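Local coordinates for sensor protein (Bacteroides thetaiotaomicron, PDB 2X7X) that binds beta-D-fructose through this periplasmic sensor domain and probably passes the signal on as a membrane-bound hybrid two-component histidine kinase, at residues S38-S43 with M59-D64; S49-D54 with A74-I79; M257-L260 with P264-K267. One frame throughout, in Å; residues are numbered along the deposited sequence.

Contact 1 (S38-S43 with M59-D64); sequences SVEIRS and MDEGVD
A beta-alpha-beta crossover brings Glu-40 and Glu-61 together: strand 38-43 leads into helix 48-60, which returns the chain to strand 65-68 of the same parallel sheet, with strand 8-13 lying between the two. The segments stand well apart, their nearest CA atoms, those of Glu-40 and Val-63, being 9.4 Å from each other. It is left to two long acidic side chains to span the gap, approaching from opposite directions. Glu-40 sets its CG anti to the backbone N (chi1 -171°) and runs on extended, touching Tyr-57 and Phe-58 of the helix, until its OE1 lies 3.0 Å from OE1 of Glu-61. The two carboxylate planes are turned 61° against each other, and only one oxygen of each group makes the close approach. Glu-61 is placed by the end of the helix, where Gly-62, at positive phi, completes a Schellman motif; N of Gly-62 makes a weak 3.1 Å bond to O of Met-59. Beyond the glycine, Val-63 touches Phe-58. Two residues on from Glu-40, Arg-42 makes a salt bridge with Asp-54 and a cation-pi contact with Tyr-57. Between the glutamates no hydrogen bond forms. Two carboxylates this near each other at the surface would probably repel if both are charged, unless solvent or a raised pKa relieves them, so the pair is unlikely to hold the crossover together by itself.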
loop_
_atom_site.group_PDB
_atom_site.type_symbol
_atom_site.label_atom_id
_atom_site.label_comp_id
_atom_site.label_asym_id
_atom_site.label_seq_id
_atom_site.Cartn_x
_atom_site.Cartn_y
_atom_site.Cartn_z
ATOM N N SER A 38 -14.569 20.536 -18.044
ATOM C CA SER A 38 -15.607 19.526 -18.164
ATOM C C SER A 38 -15.032 18.272 -18.836
ATOM O O SER A 38 -14.420 18.351 -19.909
ATOM C CB SER A 38 -16.787 20.088 -18.965
ATOM O OG SER A 38 -17.631 19.062 -19.456
ATOM N N VAL A 39 -15.218 17.123 -18.189
ATOM C CA VAL A 39 -14.769 15.850 -18.747
ATOM C C VAL A 39 -15.960 14.968 -19.093
ATOM O O VAL A 39 -16.823 14.695 -18.253
ATOM C CB VAL A 39 -13.816 15.086 -17.794
ATOM C CG1 VAL A 39 -13.363 13.789 -18.436
ATOM C CG2 VAL A 39 -12.611 15.939 -17.426
ATOM N N GLU A 40 -15.988 14.531 -20.342
ATOM C CA GLU A 40 -17.006 13.635 -20.839
ATOM C C GLU A 40 -16.336 12.309 -21.207
ATOM O O GLU A 40 -15.235 12.304 -21.765
ATOM C CB GLU A 40 -17.639 14.270 -22.064
ATOM C CG GLU A 40 -18.861 13.572 -22.603
ATOM C CD GLU A 40 -19.463 14.326 -23.768
ATOM O OE1 GLU A 40 -19.012 15.473 -24.048
ATOM O OE2 GLU A 40 -20.386 13.766 -24.402
ATOM N N ILE A 41 -16.990 11.192 -20.887
ATOM C CA ILE A 41 -16.381 9.862 -21.043
ATOM C C ILE A 41 -17.350 8.876 -21.671
ATOM O O ILE A 41 -18.492 8.771 -21.228
ATOM C CB ILE A 41 -15.886 9.284 -19.686
ATOM C CG1 ILE A 41 -14.875 10.225 -19.028
ATOM C CG2 ILE A 41 -15.266 7.908 -19.885
ATOM C CD1 ILE A 41 -14.471 9.818 -17.638
ATOM N N ARG A 42 -16.878 8.152 -22.687
ATOM C CA ARG A 42 -17.680 7.139 -23.398
ATOM C C ARG A 42 -16.920 5.818 -23.543
ATOM O O ARG A 42 -15.703 5.812 -23.764
ATOM C CB ARG A 42 -18.070 7.641 -24.794
ATOM C CG ARG A 42 -18.862 8.949 -24.801
ATOM C CD ARG A 42 -18.920 9.593 -26.187
ATOM N NE ARG A 42 -19.734 8.836 -27.144
ATOM C CZ ARG A 42 -21.061 8.908 -27.236
ATOM N NH1 ARG A 42 -21.752 9.706 -26.420
ATOM N NH2 ARG A 42 -21.700 8.177 -28.145
ATOM N N SER A 43 -17.636 4.706 -23.427
ATOM C CA SER A 43 -17.043 3.392 -23.614
ATOM C C SER A 43 -17.407 2.855 -24.990
ATOM O O SER A 43 -18.514 3.059 -25.471
ATOM C CB SER A 43 -17.500 2.416 -22.516
ATOM O OG SER A 43 -17.212 1.061 -22.865
ATOM N N MET A 59 -15.187 14.991 -31.977
ATOM C CA MET A 59 -14.739 15.924 -33.010
ATOM C C MET A 59 -15.843 16.903 -33.430
ATOM O O MET A 59 -15.576 18.085 -33.641
ATOM C CB MET A 59 -14.224 15.161 -34.225
ATOM C CG MET A 59 -12.753 14.798 -34.160
ATOM S SD MET A 59 -12.250 13.583 -35.400
ATOM C CE MET A 59 -13.461 13.839 -36.712
ATOM N N ASP A 60 -17.073 16.404 -33.556
ATOM C CA ASP A 60 -18.237 17.247 -33.841
ATOM C C ASP A 60 -18.434 18.275 -32.730
ATOM O O ASP A 60 -18.548 19.466 -33.001
ATOM C CB ASP A 60 -19.509 16.404 -34.014
ATOM C CG ASP A 60 -19.487 15.539 -35.276
ATOM O OD1 ASP A 60 -18.583 15.708 -36.127
ATOM O OD2 ASP A 60 -20.390 14.678 -35.417
ATOM N N GLU A 61 -18.445 17.817 -31.483
ATOM C CA GLU A 61 -18.592 18.715 -30.343
ATOM C C GLU A 61 -17.407 19.654 -30.171
ATOM O O GLU A 61 -17.410 20.496 -29.275
ATOM C CB GLU A 61 -18.782 17.920 -29.061
ATOM C CG GLU A 61 -20.207 17.495 -28.805
ATOM C CD GLU A 61 -20.469 17.235 -27.330
ATOM O OE1 GLU A 61 -19.486 17.055 -26.566
ATOM O OE2 GLU A 61 -21.659 17.218 -26.936
ATOM N N GLY A 62 -16.397 19.498 -31.023
ATOM C CA GLY A 62 -15.200 20.333 -30.979
ATOM C C GLY A 62 -14.572 20.419 -29.597
ATOM O O GLY A 62 -14.336 21.518 -29.092
ATOM N N VAL A 63 -14.304 19.264 -28.980
ATOM C CA VAL A 63 -13.663 19.232 -27.661
ATOM C C VAL A 63 -12.258 19.823 -27.737
ATOM O O VAL A 63 -11.606 19.780 -28.785
ATOM C CB VAL A 63 -13.608 17.796 -27.038
ATOM C CG1 VAL A 63 -15.003 17.301 -26.665
ATOM C CG2 VAL A 63 -12.907 16.808 -27.981
ATOM N N ASP A 64 -11.799 20.372 -26.620
ATOM C CA ASP A 64 -10.501 21.036 -26.573
ATOM C C ASP A 64 -9.324 20.053 -26.572
ATOM O O ASP A 64 -8.208 20.412 -26.965
ATOM C CB ASP A 64 -10.439 21.981 -25.364
ATOM C CG ASP A 64 -11.528 23.057 -25.405
ATOM O OD1 ASP A 64 -11.521 23.883 -26.347
ATOM O OD2 ASP A 64 -12.393 23.072 -24.500
#

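Contact 2 (S49-D54 with A74-I79); sequences SKQAED and APMTPI
Gln-51 meets Met-76 where helix 48-60 runs beside helix 73-85, and its side chain can be followed outward across the interface. At the root, CB of Gln-51 lies 4.0 Å from SD of Met-76. The chain then leaves with CG anti to the backbone N (chi1 -160°) and stays extended, which carries the amide oxygen up against the bent thioether. Met-76, folded at both chi2 and chi3, brings three atoms against OE1 of Gln-51: CE at 3.5 Å, with CG and SD each at 3.6 Å. These are van der Waals contacts; the hydrogen bonds of the amide go elsewhere. OE1 accepts one from N of Asn-71 and NE2 gives one to O of Ser-69, which satisfies both ends of this buried group and fixes which way round it is turned. The side chain of Gln-51 also comes to about 7 Å from that of the fructose-binding Arg-95. One residue on, CB of Ala-52 touches CG1 of Ile-79 at 4.0 Å, a small apolar contact beside the methionine. The short helical segments run nearly parallel, 16° apart with axes 10.3 Å from each other, and the second is kinked at Pro-78. Strand 65-68 lies between helices 48-60 and 73-85 in sequence, and the loop after it, with Ser-69 and Asn-71, receives the glutamine amide, so that helix, helix and strand end meet around one side chain.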
loop_
_atom_site.group_PDB
_atom_site.type_symbol
_atom_site.label_atom_id
_atom_site.label_comp_id
_atom_site.label_asym_id
_atom_site.label_seq_id
_atom_site.Cartn_x
_atom_site.Cartn_y
_atom_site.Cartn_z
ATOM N N SER A 49 -15.909 0.104 -34.347
ATOM C CA SER A 49 -16.904 1.034 -34.883
ATOM C C SER A 49 -17.376 2.024 -33.836
ATOM O O SER A 49 -17.346 3.231 -34.071
ATOM C CB SER A 49 -18.082 0.288 -35.495
ATOM O OG SER A 49 -17.633 -0.470 -36.602
ATOM N N LYS A 50 -17.794 1.521 -32.681
ATOM C CA LYS A 50 -18.295 2.389 -31.629
ATOM C C LYS A 50 -17.209 3.396 -31.259
ATOM O O LYS A 50 -17.496 4.584 -31.084
ATOM C CB LYS A 50 -18.737 1.577 -30.401
ATOM C CG LYS A 50 -20.091 1.959 -29.792
ATOM C CD LYS A 50 -20.040 3.245 -28.972
ATOM N N GLN A 51 -15.962 2.930 -31.164
ATOM C CA GLN A 51 -14.864 3.835 -30.832
ATOM C C GLN A 51 -14.620 4.940 -31.899
ATOM O O GLN A 51 -14.316 6.085 -31.552
ATOM C CB GLN A 51 -13.581 3.081 -30.459
ATOM C CG GLN A 51 -12.614 3.965 -29.667
ATOM C CD GLN A 51 -11.429 3.221 -29.101
ATOM O OE1 GLN A 51 -10.753 2.472 -29.797
ATOM N NE2 GLN A 51 -11.156 3.448 -27.836
ATOM N N ALA A 52 -14.771 4.603 -33.179
ATOM C CA ALA A 52 -14.801 5.627 -34.237
ATOM C C ALA A 52 -15.951 6.609 -33.980
ATOM O O ALA A 52 -15.732 7.825 -33.880
ATOM C CB ALA A 52 -14.919 4.992 -35.629
ATOM N N GLU A 53 -17.162 6.069 -33.824
ATOM C CA GLU A 53 -18.338 6.870 -33.488
ATOM C C GLU A 53 -18.079 7.818 -32.312
ATOM O O GLU A 53 -18.419 9.001 -32.379
ATOM C CB GLU A 53 -19.556 5.977 -33.240
ATOM C CG GLU A 53 -19.936 5.137 -34.464
ATOM C CD GLU A 53 -21.279 4.422 -34.324
ATOM O OE1 GLU A 53 -22.268 5.070 -33.891
ATOM O OE2 GLU A 53 -21.345 3.213 -34.666
ATOM N N ASP A 54 -17.452 7.314 -31.254
ATOM C CA ASP A 54 -17.117 8.150 -30.105
ATOM C C ASP A 54 -16.088 9.234 -30.457
ATOM O O ASP A 54 -16.215 10.378 -30.018
ATOM C CB ASP A 54 -16.645 7.301 -28.915
ATOM C CG ASP A 54 -17.702 6.293 -28.445
ATOM O OD1 ASP A 54 -18.896 6.646 -28.340
ATOM O OD2 ASP A 54 -17.337 5.135 -28.172
ATOM N N ALA A 74 -4.281 -1.146 -35.472
ATOM C CA ALA A 74 -4.470 -0.885 -36.893
ATOM C C ALA A 74 -5.769 -0.128 -37.244
ATOM O O ALA A 74 -5.700 0.948 -37.849
ATOM C CB ALA A 74 -4.356 -2.198 -37.702
ATOM N N PRO A 75 -6.952 -0.674 -36.857
ATOM C CA PRO A 75 -8.205 -0.045 -37.264
ATOM C C PRO A 75 -8.386 1.356 -36.712
ATOM O O PRO A 75 -9.038 2.173 -37.349
ATOM C CB PRO A 75 -9.269 -0.974 -36.684
ATOM C CG PRO A 75 -8.575 -2.289 -36.526
ATOM C CD PRO A 75 -7.199 -1.910 -36.090
ATOM N N MET A 76 -7.806 1.647 -35.558
ATOM C CA MET A 76 -8.014 2.957 -34.961
ATOM C C MET A 76 -7.020 4.022 -35.429
ATOM O O MET A 76 -7.236 5.220 -35.204
ATOM C CB MET A 76 -8.012 2.857 -33.436
ATOM C CG MET A 76 -9.156 3.633 -32.780
ATOM S SD MET A 76 -10.798 3.099 -33.366
ATOM C CE MET A 76 -10.673 1.336 -33.156
ATOM N N THR A 77 -5.941 3.595 -36.076
ATOM C CA THR A 77 -4.907 4.529 -36.531
ATOM C C THR A 77 -5.477 5.639 -37.433
ATOM O O THR A 77 -5.332 6.812 -37.107
ATOM C CB THR A 77 -3.692 3.801 -37.182
ATOM O OG1 THR A 77 -3.036 3.001 -36.192
ATOM C CG2 THR A 77 -2.684 4.804 -37.753
ATOM N N PRO A 78 -6.154 5.279 -38.544
ATOM C CA PRO A 78 -6.715 6.360 -39.374
ATOM C C PRO A 78 -7.578 7.341 -38.565
ATOM O O PRO A 78 -7.449 8.568 -38.722
ATOM C CB PRO A 78 -7.558 5.615 -40.422
ATOM C CG PRO A 78 -7.649 4.181 -39.945
ATOM C CD PRO A 78 -6.449 3.943 -39.098
ATOM N N ILE A 79 -8.408 6.800 -37.677
ATOM C CA ILE A 79 -9.319 7.610 -36.880
ATOM C C ILE A 79 -8.616 8.581 -35.919
ATOM O O ILE A 79 -9.079 9.698 -35.717
ATOM C CB ILE A 79 -10.375 6.735 -36.178
ATOM C CG1 ILE A 79 -11.537 6.469 -37.130
ATOM C CG2 ILE A 79 -10.933 7.424 -34.934
ATOM C CD1 ILE A 79 -11.295 5.396 -38.164
#

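Contact 3 (M257-L260 with P264-K267); sequences MDIL and PYPK
Ile-259 and Tyr-265 supply the apolar part of this contact, a CH-pi interaction over one face of the ring. CG1 of the isoleucine stands 3.6 Å from the centroid of the Tyr-265 ring, 16° off the ring normal and shifted toward the CD1-CE1 side. The aliphatic branch reaches the ring because chi1 of Ile-259 (-72°) puts CG1 anti to the carbonyl carbon. Tyr-265 answers with CG between its own backbone N and carbonyl carbon (chi1 58°), a torsion that lays the ring against the last turn of the helix. With an alanine here, CG1 of Ile-259 would lose its aromatic cover and a gap would probably open between the helix end and the loop.

The contact lies where helix 249-260 ends and the chain re-enters the parallel sheet of the periplasmic binding protein domain. The helix packs through Ile-259 and Leu-260 on Leu-65 of that sheet, and a loop after it leads into strand 268-271 at the sheet's edge.

Close approach to the backbone is the second kind of contact. CB of Asp-258 lies 3.8 Å from O of Pro-264 and 4.2 Å from CB of Tyr-265, without a hydrogen bond across the segments.

Hydrogen bonding appears within the loop itself. NZ of Lys-267 gives a 3.2 Å bond to O of Tyr-265, in the carbonyl plane and on a lone pair, while the Lys-267 backbone pairs with Tyr-105 of the neighbouring strand.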
loop_
_atom_site.group_PDB
_atom_site.type_symbol
_atom_site.label_atom_id
_atom_site.label_comp_id
_atom_site.label_asym_id
_atom_site.label_seq_id
_atom_site.Cartn_x
_atom_site.Cartn_y
_atom_site.Cartn_z
ATOM N N MET A 257 -3.967 19.022 -18.878
ATOM C CA MET A 257 -3.867 20.408 -18.420
ATOM C C MET A 257 -2.577 21.127 -18.823
ATOM O O MET A 257 -2.623 22.278 -19.253
ATOM C CB MET A 257 -4.075 20.492 -16.908
ATOM C CG MET A 257 -5.515 20.245 -16.492
ATOM S SD MET A 257 -6.656 20.728 -17.793
ATOM C CE MET A 257 -8.005 21.437 -16.856
ATOM N N ASP A 258 -1.439 20.452 -18.688
ATOM C CA ASP A 258 -0.167 21.006 -19.149
ATOM C C ASP A 258 -0.214 21.398 -20.625
ATOM O O ASP A 258 0.292 22.457 -21.004
ATOM C CB ASP A 258 0.988 20.031 -18.887
ATOM C CG ASP A 258 1.242 19.813 -17.403
ATOM O OD1 ASP A 258 0.621 20.512 -16.572
ATOM O OD2 ASP A 258 2.058 18.932 -17.062
ATOM N N ILE A 259 -0.836 20.556 -21.446
ATOM C CA ILE A 259 -0.918 20.788 -22.885
ATOM C C ILE A 259 -1.857 21.944 -23.197
ATOM O O ILE A 259 -1.489 22.866 -23.933
ATOM C CB ILE A 259 -1.349 19.511 -23.640
ATOM C CG1 ILE A 259 -0.203 18.493 -23.635
ATOM C CG2 ILE A 259 -1.798 19.836 -25.069
ATOM C CD1 ILE A 259 -0.616 17.098 -24.012
ATOM N N LEU A 260 -3.058 21.893 -22.630
ATOM C CA LEU A 260 -4.045 22.952 -22.823
ATOM C C LEU A 260 -3.551 24.316 -22.323
ATOM O O LEU A 260 -3.661 25.309 -23.034
ATOM C CB LEU A 260 -5.372 22.594 -22.151
ATOM C CG LEU A 260 -6.227 21.500 -22.787
ATOM C CD1 LEU A 260 -7.423 21.212 -21.891
ATOM C CD2 LEU A 260 -6.673 21.850 -24.206
ATOM N N PRO A 264 5.001 23.273 -20.255
ATOM C CA PRO A 264 5.781 22.244 -20.953
ATOM C C PRO A 264 5.342 20.848 -20.500
ATOM O O PRO A 264 4.684 20.717 -19.462
ATOM C CB PRO A 264 7.228 22.547 -20.532
ATOM C CG PRO A 264 7.111 23.209 -19.186
ATOM C CD PRO A 264 5.744 23.864 -19.119
ATOM N N TYR A 265 5.674 19.820 -21.276
ATOM C CA TYR A 265 5.272 18.449 -20.948
ATOM C C TYR A 265 6.197 17.438 -21.602
ATOM O O TYR A 265 6.871 17.762 -22.586
ATOM C CB TYR A 265 3.817 18.171 -21.379
ATOM C CG TYR A 265 3.566 18.379 -22.850
ATOM C CD1 TYR A 265 3.129 19.616 -23.326
ATOM C CD2 TYR A 265 3.780 17.355 -23.773
ATOM C CE1 TYR A 265 2.906 19.836 -24.675
ATOM C CE2 TYR A 265 3.560 17.562 -25.133
ATOM C CZ TYR A 265 3.118 18.815 -25.576
ATOM O OH TYR A 265 2.882 19.055 -26.913
ATOM N N PRO A 266 6.233 16.207 -21.055
ATOM C CA PRO A 266 6.870 15.117 -21.784
ATOM C C PRO A 266 5.908 14.571 -22.826
ATOM O O PRO A 266 4.718 14.441 -22.561
ATOM C CB PRO A 266 7.145 14.075 -20.695
ATOM C CG PRO A 266 6.092 14.326 -19.657
ATOM C CD PRO A 266 5.767 15.793 -19.716
ATOM N N LYS A 267 6.422 14.284 -24.014
ATOM C CA LYS A 267 5.626 13.680 -25.079
ATOM C C LYS A 267 5.421 12.208 -24.768
ATOM O O LYS A 267 4.452 11.597 -25.217
ATOM C CB LYS A 267 6.304 13.853 -26.441
ATOM C CG LYS A 267 7.821 14.034 -26.372
ATOM C CD LYS A 267 8.187 15.475 -25.974
ATOM C CE LYS A 267 9.391 15.492 -25.040
ATOM N NZ LYS A 267 9.466 16.720 -24.183
#

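Overall arrangement
All three contacts belong to the lobe built on the parallel sheet, and their chemistry differs with their place. Contact 2 is partly buried and closest to the sugar site; it joins two helices by thioether and aliphatic packing around an amide bonded elsewhere. Contacts 1 and 3 lie at the surface, one pairing two acids, the other placing an alkyl branch over an aromatic ring. Helix 48-60 serves both contact 1 and contact 2, which are tied directly by the Arg-42 to Asp-54 salt bridge. Contact 3 meets contact 1 where Leu-260 packs on O of Asp-64, whereas contacts 2 and 3 stay about 16 Å apart at their nearest atoms.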